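Local atomic coordinates of exopolyphosphatase (Cytophaga hutchinsonii, PDB entry 3MDQ), a protein that probably cleaves phosphate from the ends of inorganic polyphosphate chains. Residues L134-G139 and G212-L217; A218-Q223 and L260-M265; R246-L251 and V275-I280; S254-R259 and M265-A270. All coordinates share one frame; numbering follows the deposited sequence. Where two conformers were deposited one is given.

Contact 1: residues L134-G139 and G212-L217; sequences LAMDIG and GTFDTL
The far end of the Phe214 ring does most of the touching here. Selenium SE of Met136, a selenomethionine, stands at the ring's edge, 5.3 Å from its centroid and 81° off the normal, a Met-aromatic contact made edge-on. Met136 O and Ile138 CD1 both come to the ring obliquely; CD1 is 4.0 Å from Phe214 CE2. CG of Met136 packs at 3.7 Å against Phe214 CZ, and what brings it there is a chi1 of 63°, with CG held between backbone N and carbonyl carbon. Both strand side chains cross Phe214 at about a right angle, and Ile280 of helix 267-286 adds another apolar surface to the ring. With an alanine here, strand and helix would probably be left with a gap between them, and the Met136 selenium without its aromatic neighbour. Beyond the ring the contact turns wet. Two water oxygens lie 2.8 and 2.6 Å from Ile138 O, placed to donate to it; the nearer one also bonds Thr213 OG1 at 2.9 Å, so solvent bridges the strand end to the first turn of the helix. A bound sulfate lies about 4 Å from the Thr213 side chain. A strand ending at Gly139, facing the start of a helix beside an anion, is consistent with the phosphate-binding cleft of the actin-like ATPase fold.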
loop_
_atom_site.group_PDB
_atom_site.type_symbol
_atom_site.label_atom_id
_atom_site.label_comp_id
_atom_site.label_asym_id
_atom_site.label_seq_id
_atom_site.Cartn_x
_atom_site.Cartn_y
_atom_site.Cartn_z
ATOM N N LEU A 134 13.840 -0.379 -7.525
ATOM C CA LEU A 134 13.122 -1.246 -6.609
ATOM C C LEU A 134 11.949 -0.445 -6.080
ATOM O O LEU A 134 12.132 0.625 -5.443
ATOM C CB LEU A 134 14.030 -1.722 -5.473
ATOM C CG LEU A 134 13.349 -2.512 -4.357
ATOM C CD1 LEU A 134 12.751 -3.845 -4.864
ATOM C CD2 LEU A 134 14.332 -2.745 -3.158
ATOM N N ALA A 135 10.731 -0.934 -6.320
ATOM C CA ALA A 135 9.539 -0.345 -5.740
ATOM C C ALA A 135 9.022 -1.211 -4.620
ATOM O O ALA A 135 9.057 -2.435 -4.727
ATOM C CB ALA A 135 8.430 -0.160 -6.834
HETATM N N MSE A 136 8.532 -0.557 -3.558
HETATM C CA MSE A 136 7.991 -1.265 -2.402
HETATM C C MSE A 136 6.663 -0.666 -1.935
HETATM O O MSE A 136 6.527 0.558 -1.811
HETATM C CB MSE A 136 9.017 -1.330 -1.270
HETATM C CG MSE A 136 9.413 -0.072 -0.709
HETATM SE SE MSE A 136 10.732 -0.398 0.790
HETATM C CE MSE A 136 9.781 -1.235 2.074
ATOM N N ASP A 137 5.666 -1.526 -1.751
ATOM C CA ASP A 137 4.340 -1.139 -1.297
ATOM C C ASP A 137 4.101 -1.779 0.055
ATOM O O ASP A 137 4.053 -2.995 0.147
ATOM C CB ASP A 137 3.268 -1.557 -2.291
ATOM C CG ASP A 137 1.885 -1.075 -1.871
ATOM O OD1 ASP A 137 1.413 -1.456 -0.772
ATOM O OD2 ASP A 137 1.290 -0.276 -2.634
ATOM N N ILE A 138 4.048 -0.971 1.106
ATOM C CA ILE A 138 3.784 -1.461 2.464
ATOM C C ILE A 138 2.333 -1.266 2.830
ATOM O O ILE A 138 1.810 -0.128 2.792
ATOM C CB ILE A 138 4.612 -0.717 3.511
ATOM C CG1 ILE A 138 6.098 -0.915 3.232
ATOM C CG2 ILE A 138 4.262 -1.257 4.899
ATOM C CD1 ILE A 138 6.980 -0.051 4.161
ATOM N N GLY A 139 1.662 -2.363 3.105
ATOM C CA GLY A 139 0.278 -2.323 3.540
ATOM C C GLY A 139 0.142 -2.928 4.926
ATOM O O GLY A 139 1.139 -3.275 5.547
ATOM N N GLY A 212 0.171 3.999 1.939
ATOM C CA GLY A 212 -0.111 4.969 2.981
ATOM C C GLY A 212 1.076 5.403 3.806
ATOM O O GLY A 212 1.187 6.591 4.151
ATOM N N THR A 213 1.937 4.475 4.181
ATOM C CA THR A 213 3.114 4.814 4.978
ATOM C C THR A 213 3.971 5.836 4.237
ATOM O O THR A 213 4.363 6.868 4.777
ATOM C CB THR A 213 3.954 3.607 5.347
ATOM O OG1 THR A 213 3.180 2.761 6.213
ATOM C CG2 THR A 213 5.228 4.000 6.076
ATOM N N PHE A 214 4.266 5.558 2.977
ATOM C CA PHE A 214 5.078 6.478 2.205
ATOM C C PHE A 214 4.384 7.823 1.960
ATOM O O PHE A 214 5.034 8.858 2.002
ATOM C CB PHE A 214 5.511 5.802 0.903
ATOM C CG PHE A 214 6.636 4.812 1.069
ATOM C CD1 PHE A 214 7.945 5.247 1.211
ATOM C CD2 PHE A 214 6.394 3.429 1.037
ATOM C CE1 PHE A 214 8.969 4.350 1.360
ATOM C CE2 PHE A 214 7.419 2.521 1.160
ATOM C CZ PHE A 214 8.714 2.960 1.320
ATOM N N ASP A 215 3.074 7.825 1.750
ATOM C CA ASP A 215 2.328 9.077 1.582
ATOM C C ASP A 215 2.448 9.904 2.846
ATOM O O ASP A 215 2.685 11.113 2.793
ATOM C CB ASP A 215 0.837 8.836 1.303
ATOM C CG ASP A 215 0.563 8.185 -0.028
ATOM O OD1 ASP A 215 1.417 8.206 -0.916
ATOM O OD2 ASP A 215 -0.588 7.660 -0.199
ATOM N N THR A 216 2.321 9.238 4.008
ATOM C CA THR A 216 2.453 9.957 5.285
ATOM C C THR A 216 3.860 10.535 5.496
ATOM O O THR A 216 4.013 11.674 5.980
ATOM C CB THR A 216 1.987 9.086 6.474
ATOM O OG1 THR A 216 0.557 8.967 6.405
ATOM C CG2 THR A 216 2.358 9.711 7.832
ATOM N N LEU A 217 4.903 9.793 5.115
ATOM C CA LEU A 217 6.260 10.297 5.239
ATOM C C LEU A 217 6.428 11.552 4.379
ATOM O O LEU A 217 7.015 12.541 4.824
ATOM C CB LEU A 217 7.323 9.255 4.875
ATOM C CG LEU A 217 7.328 7.999 5.775
ATOM C CD1 LEU A 217 8.310 6.968 5.210
ATOM C CD2 LEU A 217 7.657 8.428 7.237
HETATM O O HOH W 1 3.196 2.257 2.107
HETATM O O HOH W 2 1.084 1.631 4.622
HETATM O O HOH W 3 -1.473 1.050 2.591
#

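Contact 2: residues A218-Q223 and L260-M265; sequences AEMNIQ and LAIAGM
Residues Ile262 to Met265 form a type II beta turn, closed by Met265 N to Ile262 O, and it faces helix 212-225 with the CA atoms of Met220 and Ala263 7.8 Å apart. The turn belongs to the link between helices 256-260 and 267-286, so the contact lays that link against the flank of a third helix. Gly264 takes the third turn position with a positive phi (82°), a backbone shape that suits glycine. Met220, a selenomethionine, carries the apolar part. Its chain starts off to one side of the turn, bends at chi3 (75°) and crosses Ile262 at about a right angle. Along the way CG passes 3.9 Å from Ile262 CG2, and the terminal CE reaches Ile262 CD1 at 3.8 Å. Leu247 and Gln250 of helix 241-253 also touch Met220, while Leu251 lies against Ile262. Nearer solvent, a water gives hydrogen bonds to Glu219 OE1 and to Ala263 O; Glu219 has two conformers, and the bridge is described for the one given. Deeper in, the two selenomethionines meet end to middle: CE of Met265 rests 4.1 Å from SE of Met220.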
loop_
_atom_site.group_PDB
_atom_site.type_symbol
_atom_site.label_atom_id
_atom_site.label_comp_id
_atom_site.label_asym_id
_atom_site.label_seq_id
_atom_site.Cartn_x
_atom_site.Cartn_y
_atom_site.Cartn_z
ATOM N N ALA A 218 5.921 11.501 3.152
ATOM C CA ALA A 218 5.971 12.659 2.294
ATOM C C ALA A 218 5.244 13.850 2.923
ATOM O O ALA A 218 5.774 14.968 2.952
ATOM C CB ALA A 218 5.410 12.340 0.915
ATOM N N GLU A 219 4.031 13.621 3.417
ATOM C CA GLU A 219 3.250 14.702 3.990
ATOM C C GLU A 219 3.939 15.302 5.217
ATOM O O GLU A 219 3.952 16.507 5.374
ATOM C CB GLU A 219 1.824 14.241 4.321
ATOM C CG GLU A 219 0.954 14.025 3.078
ATOM C CD GLU A 219 -0.432 13.444 3.381
ATOM O OE1 GLU A 219 -0.695 13.036 4.524
ATOM O OE2 GLU A 219 -1.263 13.393 2.454
HETATM N N MSE A 220 4.551 14.457 6.051
HETATM C CA MSE A 220 5.307 14.934 7.224
HETATM C C MSE A 220 6.474 15.786 6.785
HETATM O O MSE A 220 6.764 16.791 7.398
HETATM C CB MSE A 220 5.810 13.765 8.076
HETATM C CG MSE A 220 4.744 13.061 8.836
HETATM SE SE MSE A 220 5.273 11.478 9.763
HETATM C CE MSE A 220 6.220 12.346 11.215
ATOM N N ASN A 221 7.158 15.386 5.711
ATOM C CA ASN A 221 8.317 16.113 5.268
ATOM C C ASN A 221 7.940 17.467 4.676
ATOM O O ASN A 221 8.657 18.456 4.837
ATOM C CB ASN A 221 9.088 15.318 4.237
ATOM C CG ASN A 221 10.561 15.724 4.175
ATOM O OD1 ASN A 221 11.240 15.748 5.210
ATOM N ND2 ASN A 221 11.030 16.087 2.973
ATOM N N ILE A 222 6.830 17.481 3.960
ATOM C CA ILE A 222 6.283 18.719 3.405
ATOM C C ILE A 222 5.990 19.717 4.523
ATOM O O ILE A 222 6.362 20.880 4.451
ATOM C CB ILE A 222 5.041 18.410 2.544
ATOM C CG1 ILE A 222 5.472 17.764 1.219
ATOM C CG2 ILE A 222 4.181 19.664 2.280
ATOM C CD1 ILE A 222 4.311 17.040 0.524
ATOM N N GLN A 223 5.358 19.231 5.574
ATOM C CA GLN A 223 5.020 20.085 6.713
ATOM C C GLN A 223 6.286 20.555 7.405
ATOM O O GLN A 223 6.410 21.741 7.728
ATOM C CB GLN A 223 4.105 19.349 7.692
ATOM C CG GLN A 223 3.501 20.212 8.804
ATOM C CD GLN A 223 2.791 21.478 8.275
ATOM O OE1 GLN A 223 1.696 21.417 7.701
ATOM N NE2 GLN A 223 3.427 22.633 8.477
ATOM N N LEU A 260 -0.750 9.538 16.922
ATOM C CA LEU A 260 -2.160 9.792 16.626
ATOM C C LEU A 260 -2.384 11.278 16.373
ATOM O O LEU A 260 -3.365 11.638 15.730
ATOM C CB LEU A 260 -3.052 9.274 17.750
ATOM C CG LEU A 260 -3.131 7.757 17.914
ATOM C CD1 LEU A 260 -3.897 7.387 19.206
ATOM C CD2 LEU A 260 -3.787 7.080 16.699
ATOM N N ALA A 261 -1.492 12.136 16.860
ATOM C CA ALA A 261 -1.619 13.594 16.681
ATOM C C ALA A 261 -0.963 14.144 15.413
ATOM O O ALA A 261 -1.096 15.336 15.110
ATOM C CB ALA A 261 -1.039 14.295 17.893
ATOM N N ILE A 262 -0.283 13.293 14.643
ATOM C CA ILE A 262 0.352 13.720 13.405
ATOM C C ILE A 262 -0.734 13.876 12.321
ATOM O O ILE A 262 -1.616 13.012 12.154
ATOM C CB ILE A 262 1.421 12.716 12.966
ATOM C CG1 ILE A 262 2.540 12.673 14.000
ATOM C CG2 ILE A 262 2.001 13.085 11.577
ATOM C CD1 ILE A 262 3.537 11.549 13.752
ATOM N N ALA A 263 -0.672 14.986 11.577
ATOM C CA ALA A 263 -1.682 15.249 10.569
ATOM C C ALA A 263 -1.654 14.148 9.500
ATOM O O ALA A 263 -0.592 13.801 8.974
ATOM C CB ALA A 263 -1.455 16.654 9.931
ATOM N N GLY A 264 -2.829 13.585 9.222
ATOM C CA GLY A 264 -2.998 12.527 8.227
ATOM C C GLY A 264 -2.666 11.131 8.708
ATOM O O GLY A 264 -2.823 10.152 7.967
HETATM N N MSE A 265 -2.190 11.016 9.939
HETATM C CA MSE A 265 -1.838 9.710 10.416
HETATM C C MSE A 265 -3.073 9.062 11.038
HETATM O O MSE A 265 -3.375 9.251 12.217
HETATM C CB MSE A 265 -0.702 9.803 11.413
HETATM C CG MSE A 265 -0.218 8.443 11.890
HETATM SE SE MSE A 265 1.065 7.586 10.892
HETATM C CE MSE A 265 2.583 8.730 11.317
HETATM O O HOH W 4 -0.040 11.924 6.752
#

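Contact 3: residues R246-L251 and V275-I280; sequences RLRKQL and VAICLI
Ile277 is the single side chain of 275-280 that reaches helix 246-251, and its branches spread over that helix. The delta branch goes inward, toward Leu251 and the Arg248 backbone: CD1 lies 3.4 Å from Leu251 CD1, shorter than usual for two methyls, and 3.9 Å from Arg248 CA. That shortness is doubtful as a measure of strain, because Ile277 has two conformers and this one holds chi1 at an unusual -127°, away from a staggered position. Leu251 meets it at about a right angle. The other branch faces a looser side. CG2 of Ile277 rests 3.8 Å from CG of Arg248, touching only the aliphatic root of that side chain; the chain then bends at chi3 (67°) and leads away from Ile277, on the partly exposed side, where NE bonds Asn245 OD1. Phe244, one turn before Arg248, also touches Ile277, as does Leu217 of helix 212-225. The axes pass 10.0 Å apart at 143°, closer to antiparallel than perpendicular. Ile277 thus sits like a knob in the hole formed by Phe244, Leu247, Arg248 and Leu251, joining helix 241-253 to helix 267-286, which packs against strand 133-138 of the second sheet of this actin-like fold.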
loop_
_atom_site.group_PDB
_atom_site.type_symbol
_atom_site.label_atom_id
_atom_site.label_comp_id
_atom_site.label_asym_id
_atom_site.label_seq_id
_atom_site.Cartn_x
_atom_site.Cartn_y
_atom_site.Cartn_z
ATOM N N ARG A 246 15.669 11.713 9.545
ATOM C CA ARG A 246 15.003 12.544 10.541
ATOM C C ARG A 246 13.649 11.961 10.916
ATOM O O ARG A 246 13.316 11.863 12.116
ATOM C CB ARG A 246 14.813 13.986 10.044
ATOM C CG ARG A 246 14.277 14.960 11.108
ATOM C CD ARG A 246 13.704 16.242 10.496
ATOM N NE ARG A 246 12.377 16.031 9.898
ATOM C CZ ARG A 246 12.114 15.923 8.592
ATOM N NH1 ARG A 246 13.058 16.036 7.664
ATOM N NH2 ARG A 246 10.866 15.728 8.205
ATOM N N LEU A 247 12.892 11.542 9.908
ATOM C CA LEU A 247 11.582 10.973 10.164
ATOM C C LEU A 247 11.710 9.663 10.904
ATOM O O LEU A 247 10.905 9.386 11.798
ATOM C CB LEU A 247 10.848 10.741 8.841
ATOM C CG LEU A 247 10.430 12.004 8.081
ATOM C CD1 LEU A 247 10.081 11.718 6.577
ATOM C CD2 LEU A 247 9.267 12.682 8.865
ATOM N N ARG A 248 12.694 8.860 10.549
ATOM C CA ARG A 248 12.929 7.577 11.203
ATOM C C ARG A 248 13.227 7.791 12.687
ATOM O O ARG A 248 12.627 7.135 13.553
ATOM C CB ARG A 248 14.066 6.827 10.521
ATOM C CG ARG A 248 14.487 5.541 11.223
ATOM C CD ARG A 248 15.714 4.906 10.560
ATOM N NE ARG A 248 16.926 5.693 10.705
ATOM C CZ ARG A 248 17.628 5.832 11.830
ATOM N NH1 ARG A 248 17.250 5.221 12.939
ATOM N NH2 ARG A 248 18.717 6.589 11.840
ATOM N N LYS A 249 14.112 8.720 12.974
ATOM C CA LYS A 249 14.503 8.952 14.370
ATOM C C LYS A 249 13.276 9.442 15.156
ATOM O O LYS A 249 13.007 8.980 16.289
ATOM C CB LYS A 249 15.666 9.939 14.456
ATOM C CG LYS A 249 16.966 9.345 14.076
ATOM C CD LYS A 249 18.026 10.459 14.025
ATOM C CE LYS A 249 19.417 9.943 13.716
ATOM N NZ LYS A 249 20.326 11.068 13.312
ATOM N N GLN A 250 12.508 10.338 14.549
ATOM C CA GLN A 250 11.294 10.894 15.182
ATOM C C GLN A 250 10.283 9.775 15.481
ATOM O O GLN A 250 9.794 9.648 16.603
ATOM C CB GLN A 250 10.665 11.992 14.301
ATOM C CG GLN A 250 9.317 12.452 14.792
ATOM C CD GLN A 250 8.605 13.390 13.849
ATOM O OE1 GLN A 250 9.176 13.835 12.851
ATOM N NE2 GLN A 250 7.341 13.681 14.154
ATOM N N LEU A 251 10.010 8.921 14.501
ATOM C CA LEU A 251 8.971 7.918 14.693
ATOM C C LEU A 251 9.437 6.774 15.605
ATOM O O LEU A 251 8.642 6.276 16.389
ATOM C CB LEU A 251 8.514 7.401 13.325
ATOM C CG LEU A 251 7.719 8.424 12.542
ATOM C CD1 LEU A 251 7.576 8.001 11.042
ATOM C CD2 LEU A 251 6.330 8.666 13.140
ATOM N N VAL A 275 7.099 -0.092 12.831
ATOM C CA VAL A 275 7.632 -1.286 12.195
ATOM C C VAL A 275 7.806 -1.115 10.695
ATOM O O VAL A 275 8.752 -1.631 10.102
ATOM C CB VAL A 275 6.814 -2.571 12.560
ATOM C CG1 VAL A 275 6.934 -2.850 14.076
ATOM C CG2 VAL A 275 5.349 -2.487 12.151
ATOM N N ALA A 276 6.918 -0.334 10.069
ATOM C CA ALA A 276 7.059 -0.025 8.673
ATOM C C ALA A 276 8.346 0.740 8.396
ATOM O O ALA A 276 9.069 0.411 7.434
ATOM C CB ALA A 276 5.802 0.741 8.174
ATOM N N ILE A 277 8.635 1.775 9.198
ATOM C CA ILE A 277 9.880 2.545 8.987
ATOM C C ILE A 277 11.123 1.688 9.243
ATOM O O ILE A 277 12.146 1.879 8.586
ATOM C CB ILE A 277 9.935 3.937 9.734
ATOM C CG1 ILE A 277 10.287 5.055 8.712
ATOM C CG2 ILE A 277 11.068 3.958 10.730
ATOM C CD1 ILE A 277 9.866 6.396 9.041
ATOM N N CYS A 278 11.055 0.733 10.173
ATOM C CA CYS A 278 12.154 -0.210 10.383
ATOM C C CYS A 278 12.367 -1.055 9.133
ATOM O O CYS A 278 13.492 -1.329 8.772
ATOM C CB CYS A 278 11.874 -1.131 11.571
ATOM S SG CYS A 278 12.041 -0.241 13.136
ATOM N N LEU A 279 11.294 -1.507 8.509
ATOM C CA LEU A 279 11.410 -2.281 7.246
ATOM C C LEU A 279 12.026 -1.444 6.142
ATOM O O LEU A 279 12.879 -1.923 5.401
ATOM C CB LEU A 279 10.045 -2.826 6.802
ATOM C CG LEU A 279 10.007 -3.631 5.519
ATOM C CD1 LEU A 279 10.985 -4.812 5.617
ATOM C CD2 LEU A 279 8.582 -4.094 5.216
ATOM N N ILE A 280 11.620 -0.192 6.030
ATOM C CA ILE A 280 12.188 0.692 5.001
ATOM C C ILE A 280 13.699 0.876 5.233
ATOM O O ILE A 280 14.497 0.769 4.279
ATOM C CB ILE A 280 11.483 2.077 4.964
ATOM C CG1 ILE A 280 10.006 1.929 4.629
ATOM C CG2 ILE A 280 12.158 2.980 3.886
ATOM C CD1 ILE A 280 9.166 3.241 4.893
#

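Contact 4: residues S254-R259 and M265-A270; sequences STRRER and MIELRA. With SO4 (sulfate ion), chain E; SO4 (sulfate ion), chain F.
Arg259 grips the carbonyl of Ala270 side-on: NE at 2.8 Å and NH2 at 3.0 Å both give to Ala270 O, which lies practically in the guanidinium plane. NH1 reaches back to Ser254 OG at 3.0 Å and a nearly straight 167°, so three nitrogens fix the group's rotation. Farther out, Arg256, extended from CG to NE, makes a salt bridge through NH2 to Glu267 OE2 (2.8 Å, 162°), which receives it on its anti lone pair, the planes of the two groups 71° apart; Arg256 NE makes a second salt bridge, to Asp271. Thr255 and Glu258 form a capping box on their own helix. Packing is slighter: CB of Arg259 lies 4.1 Å from CB of Ala270, and CG of Met265 rests against the carbonyl oxygen of Arg259. A leucine here, in place of Arg259, would probably leave Ala270 O and Ser254 OG without these donors. On another side of helix 267-286, Arg269 gives NE to O3 of the chain E sulfate at 2.8 Å and NH2 to O1 of the chain F sulfate at 3.0 Å. Both sulfates probably came from the crystallisation liquor, yet two on one arginine suggest a pocket suited to phosphate groups, consistent with a polyphosphate substrate.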
loop_
_atom_site.group_PDB
_atom_site.type_symbol
_atom_site.label_atom_id
_atom_site.label_comp_id
_atom_site.label_asym_id
_atom_site.label_seq_id
_atom_site.Cartn_x
_atom_site.Cartn_y
_atom_site.Cartn_z
ATOM N N SER A 254 8.879 7.926 19.089
ATOM C CA SER A 254 7.511 8.298 19.361
ATOM C C SER A 254 6.704 7.228 20.082
ATOM O O SER A 254 6.936 6.026 19.933
ATOM C CB SER A 254 6.791 8.702 18.046
ATOM O OG SER A 254 6.472 7.538 17.267
ATOM N N THR A 255 5.708 7.694 20.838
ATOM C CA THR A 255 4.670 6.822 21.328
ATOM C C THR A 255 3.474 6.784 20.384
ATOM O O THR A 255 3.277 7.677 19.576
ATOM C CB THR A 255 4.188 7.250 22.727
ATOM O OG1 THR A 255 3.494 8.480 22.590
ATOM C CG2 THR A 255 5.334 7.410 23.689
ATOM N N ARG A 256 2.669 5.739 20.510
ATOM C CA ARG A 256 1.438 5.632 19.745
ATOM C C ARG A 256 0.578 6.896 19.917
ATOM O O ARG A 256 0.051 7.453 18.953
ATOM C CB ARG A 256 0.630 4.393 20.166
ATOM C CG ARG A 256 -0.688 4.272 19.446
ATOM C CD ARG A 256 -1.463 3.028 19.910
ATOM N NE ARG A 256 -2.821 3.069 19.385
ATOM C CZ ARG A 256 -3.876 3.547 20.026
ATOM N NH1 ARG A 256 -3.766 4.045 21.257
ATOM N NH2 ARG A 256 -5.049 3.532 19.416
ATOM N N ARG A 257 0.419 7.338 21.160
ATOM C CA ARG A 257 -0.395 8.518 21.435
ATOM C C ARG A 257 0.122 9.752 20.714
ATOM O O ARG A 257 -0.659 10.528 20.171
ATOM C CB ARG A 257 -0.454 8.760 22.943
ATOM C CG ARG A 257 -1.322 9.921 23.337
ATOM C CD ARG A 257 -2.736 9.733 22.877
ATOM N NE ARG A 257 -3.376 8.546 23.429
ATOM C CZ ARG A 257 -4.638 8.228 23.170
ATOM N NH1 ARG A 257 -5.349 9.021 22.378
ATOM N NH2 ARG A 257 -5.181 7.135 23.695
ATOM N N GLU A 258 1.437 9.942 20.684
ATOM C CA GLU A 258 2.040 11.069 19.944
ATOM C C GLU A 258 1.762 10.953 18.450
ATOM O O GLU A 258 1.476 11.940 17.778
ATOM C CB GLU A 258 3.531 11.142 20.159
ATOM C CG GLU A 258 3.884 11.592 21.574
ATOM C CD GLU A 258 5.340 11.435 21.942
ATOM O OE1 GLU A 258 6.090 10.613 21.354
ATOM O OE2 GLU A 258 5.725 12.115 22.919
ATOM N N ARG A 259 1.848 9.747 17.911
ATOM C CA ARG A 259 1.631 9.565 16.463
ATOM C C ARG A 259 0.189 9.843 16.040
ATOM O O ARG A 259 -0.068 10.363 14.931
ATOM C CB ARG A 259 2.087 8.167 16.060
ATOM C CG ARG A 259 3.577 7.974 16.165
ATOM C CD ARG A 259 4.013 6.697 15.462
ATOM N NE ARG A 259 3.381 5.458 15.932
ATOM C CZ ARG A 259 3.754 4.771 17.002
ATOM N NH1 ARG A 259 4.735 5.214 17.814
ATOM N NH2 ARG A 259 3.165 3.635 17.282
HETATM N N MSE A 265 -2.190 11.016 9.939
HETATM C CA MSE A 265 -1.838 9.710 10.416
HETATM C C MSE A 265 -3.073 9.062 11.038
HETATM O O MSE A 265 -3.375 9.251 12.217
HETATM C CB MSE A 265 -0.702 9.803 11.413
HETATM C CG MSE A 265 -0.218 8.443 11.890
HETATM SE SE MSE A 265 1.065 7.586 10.892
HETATM C CE MSE A 265 2.583 8.730 11.317
ATOM N N ILE A 266 -3.759 8.259 10.247
ATOM C CA ILE A 266 -4.936 7.541 10.736
ATOM C C ILE A 266 -4.541 6.474 11.778
ATOM O O ILE A 266 -3.402 6.003 11.790
ATOM C CB ILE A 266 -5.750 6.928 9.560
ATOM C CG1 ILE A 266 -4.958 5.882 8.780
ATOM C CG2 ILE A 266 -6.246 8.064 8.593
ATOM C CD1 ILE A 266 -5.763 5.290 7.582
ATOM N N GLU A 267 -5.482 6.101 12.651
ATOM C CA GLU A 267 -5.188 5.184 13.770
ATOM C C GLU A 267 -4.456 3.896 13.375
ATOM O O GLU A 267 -3.445 3.528 13.982
ATOM C CB GLU A 267 -6.457 4.805 14.530
ATOM C CG GLU A 267 -6.150 4.194 15.934
ATOM C CD GLU A 267 -6.101 2.666 15.992
ATOM O OE1 GLU A 267 -6.548 2.010 15.027
ATOM O OE2 GLU A 267 -5.632 2.104 17.031
ATOM N N LEU A 268 -4.924 3.196 12.349
ATOM C CA LEU A 268 -4.293 1.923 12.011
ATOM C C LEU A 268 -2.875 2.115 11.489
ATOM O O LEU A 268 -1.985 1.299 11.744
ATOM C CB LEU A 268 -5.141 1.139 10.992
ATOM C CG LEU A 268 -6.456 0.592 11.575
ATOM C CD1 LEU A 268 -7.352 0.097 10.421
ATOM C CD2 LEU A 268 -6.239 -0.528 12.601
ATOM N N ARG A 269 -2.652 3.211 10.793
ATOM C CA ARG A 269 -1.289 3.543 10.359
ATOM C C ARG A 269 -0.406 3.971 11.543
ATOM O O ARG A 269 0.729 3.517 11.639
ATOM C CB ARG A 269 -1.317 4.581 9.275
ATOM C CG ARG A 269 0.049 4.742 8.535
ATOM C CD ARG A 269 -0.089 5.777 7.443
ATOM N NE ARG A 269 -1.155 5.356 6.559
ATOM C CZ ARG A 269 -1.949 6.154 5.864
ATOM N NH1 ARG A 269 -1.816 7.485 5.868
ATOM N NH2 ARG A 269 -2.891 5.604 5.124
ATOM N N ALA A 270 -0.915 4.775 12.457
ATOM C CA ALA A 270 -0.174 5.084 13.684
ATOM C C ALA A 270 0.282 3.817 14.392
ATOM O O ALA A 270 1.407 3.759 14.901
ATOM C CB ALA A 270 -1.013 5.944 14.631
HETATM S S SO4 E . -2.569 1.998 5.761
HETATM O O1 SO4 E . -2.788 1.856 7.237
HETATM O O2 SO4 E . -2.424 0.769 5.024
HETATM O O3 SO4 E . -1.259 2.703 5.578
HETATM O O4 SO4 E . -3.627 2.791 5.113
HETATM S S SO4 F . -3.468 7.516 1.878
HETATM O O1 SO4 F . -3.942 7.672 3.258
HETATM O O2 SO4 F . -3.500 6.098 1.535
HETATM O O3 SO4 F . -2.104 8.029 1.805
HETATM O O4 SO4 F . -4.339 8.260 0.963
#

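Contacts 1, 3 and 4 are largely buried, whereas contact 2 sits at the surface; contact 1 is nearest the centre of the chain. Helix 212-225 serves contacts 1 and 2, and helix 267-286 serves contacts 3 and 4, with Met265 shared by contacts 2 and 4. Chemistry follows place. Contacts 1 and 2 add bridging water to their packing, contact 3 is apolar, and contact 4 depends on arginines. Contact 1 touches the others: Leu217 CD2 packs at 3.5 Å on Ile277 CD1, tying it to contact 3, Thr216 CG2 meets Met265 CE of contacts 2 and 4, and a hydrogen bond from Arg269 NH1 to Thr216 OG1 (2.8 Å) links it to the sulfate-binding arginine of contact 4.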